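Local structure of titin (Homo sapiens, 5JDD) at residues V25-H29 with D30-V34. The protein is a giant muscle protein of the sarcomere, whose tandem immunoglobulin domains in the I-band probably act as links in a molecular spring. Numbering follows the deposited sequence. Where two conformers were deposited one is given.
Sequences VSVSH and DTVPV
V32 meets both V27 and H29 where residues D30-V34 bring the chain round from the end of strand 21-27. D30 opens the turn with its CB directed away from that strand. In this one of two deposited conformers OD1 reaches forward to N and OG1 of T31, but both bonds are weak and should be taken as doubtful. T31 itself has left-handed backbone angles (phi 54°, psi 36°), which bend the chain back at the exposed apex of the turn.

With V32 the chain faces the strand again. No direct hydrogen bond spans the turn; a water bridges it instead, donating to H29 O at 2.8 Å and accepting from V32 N at 3.0 Å. The same carbonyl oxygen lies 3.5 Å from V32 CG2, and H29 CB sits 3.8 Å from that methyl. With chi1 at 176°, V32 CG2 lies anti to the carbonyl carbon, beside the backbone N, and meets V27 CG2 at 4.1 Å. The imidazole of H29 leaves this apolar patch: its ND1 is joined in the ring plane to S28 OG at 2.8 Å, a bond that limits the ring's rotation.

This is the B-C loop of the first of the three I-set immunoglobulin domains in this fragment, crossing from one sheet of the sandwich to strand 35-38 of the other. V27, V32 and V34 all touch V77 of strand 71-77, H29 and V32 rest on V4, and S28 OG also bonds K5 N, tying the turn to the segment leading into strand 6-8.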
loop_
_atom_site.group_PDB
_atom_site.type_symbol
_atom_site.label_atom_id
_atom_site.label_comp_id
_atom_site.label_asym_id
_atom_site.label_seq_id
_atom_site.Cartn_x
_atom_site.Cartn_y
_atom_site.Cartn_z
ATOM N N VAL A 25 3.606 43.453 -2.306
ATOM C CA VAL A 25 4.557 44.564 -2.349
ATOM C C VAL A 25 3.966 45.734 -1.573
ATOM O O VAL A 25 2.758 45.988 -1.656
ATOM C CB VAL A 25 4.924 44.957 -3.808
ATOM C CG1 VAL A 25 3.689 45.359 -4.598
ATOM C CG2 VAL A 25 5.974 46.067 -3.844
ATOM N N SER A 26 4.786 46.410 -0.771
ATOM C CA SER A 26 4.311 47.603 -0.080
ATOM C C SER A 26 5.128 48.808 -0.494
ATOM O O SER A 26 6.335 48.705 -0.777
ATOM C CB SER A 26 4.316 47.426 1.440
ATOM O OG SER A 26 5.572 47.771 1.999
ATOM N N VAL A 27 4.464 49.954 -0.534
ATOM C CA VAL A 27 5.095 51.176 -1.006
ATOM C C VAL A 27 4.968 52.295 0.019
ATOM O O VAL A 27 4.349 52.118 1.075
ATOM C CB VAL A 27 4.519 51.610 -2.384
ATOM C CG1 VAL A 27 4.840 50.565 -3.429
ATOM C CG2 VAL A 27 2.997 51.813 -2.318
ATOM N N SER A 28 5.552 53.446 -0.292
ATOM C CA SER A 28 5.629 54.538 0.669
ATOM C C SER A 28 4.383 55.413 0.689
ATOM O O SER A 28 4.172 56.172 1.642
ATOM C CB SER A 28 6.842 55.408 0.360
ATOM O OG SER A 28 6.820 55.835 -0.991
ATOM N N HIS A 29 3.578 55.334 -0.370
ATOM C CA HIS A 29 2.437 56.225 -0.531
ATOM C C HIS A 29 1.140 55.467 -0.741
ATOM O O HIS A 29 1.140 54.354 -1.259
ATOM C CB HIS A 29 2.648 57.155 -1.732
ATOM C CG HIS A 29 3.686 58.208 -1.511
ATOM N ND1 HIS A 29 5.024 57.913 -1.356
ATOM C CD2 HIS A 29 3.583 59.555 -1.426
ATOM C CE1 HIS A 29 5.699 59.036 -1.176
ATOM N NE2 HIS A 29 4.847 60.046 -1.215
ATOM N N ASP A 30 0.039 56.086 -0.330
ATOM C CA ASP A 30 -1.300 55.570 -0.587
ATOM C C ASP A 30 -1.665 55.767 -2.061
ATOM O O ASP A 30 -1.122 56.652 -2.730
ATOM C CB ASP A 30 -2.302 56.323 0.293
ATOM C CG ASP A 30 -3.645 55.630 0.386
ATOM O OD1 ASP A 30 -3.884 54.671 -0.377
ATOM O OD2 ASP A 30 -4.471 56.056 1.224
ATOM N N THR A 31 -2.590 54.951 -2.555
ATOM C CA THR A 31 -3.153 55.089 -3.906
ATOM C C THR A 31 -2.159 55.127 -5.081
ATOM O O THR A 31 -2.375 55.836 -6.069
ATOM C CB THR A 31 -4.114 56.300 -4.006
ATOM O OG1 THR A 31 -4.211 56.956 -2.734
ATOM C CG2 THR A 31 -5.496 55.832 -4.423
ATOM N N VAL A 32 -1.080 54.360 -4.973
ATOM C CA VAL A 32 -0.140 54.179 -6.077
ATOM C C VAL A 32 -0.624 53.011 -6.929
ATOM O O VAL A 32 -0.900 51.936 -6.402
ATOM C CB VAL A 32 1.261 53.838 -5.544
ATOM C CG1 VAL A 32 2.214 53.553 -6.685
ATOM C CG2 VAL A 32 1.783 54.971 -4.675
ATOM N N PRO A 33 -0.752 53.209 -8.251
ATOM C CA PRO A 33 -1.212 52.078 -9.064
ATOM C C PRO A 33 -0.098 51.058 -9.285
ATOM O O PRO A 33 1.075 51.432 -9.365
ATOM C CB PRO A 33 -1.628 52.734 -10.383
ATOM C CG PRO A 33 -0.799 53.992 -10.457
ATOM C CD PRO A 33 -0.605 54.451 -9.032
ATOM N N VAL A 34 -0.469 49.782 -9.357
ATOM C CA VAL A 34 0.503 48.714 -9.562
ATOM C C VAL A 34 0.067 47.802 -10.690
ATOM O O VAL A 34 -1.113 47.755 -11.052
ATOM C CB VAL A 34 0.686 47.846 -8.302
ATOM C CG1 VAL A 34 1.199 48.682 -7.151
ATOM C CG2 VAL A 34 -0.622 47.153 -7.928
HETATM O O HOH W 1 -0.350 52.516 -2.705
#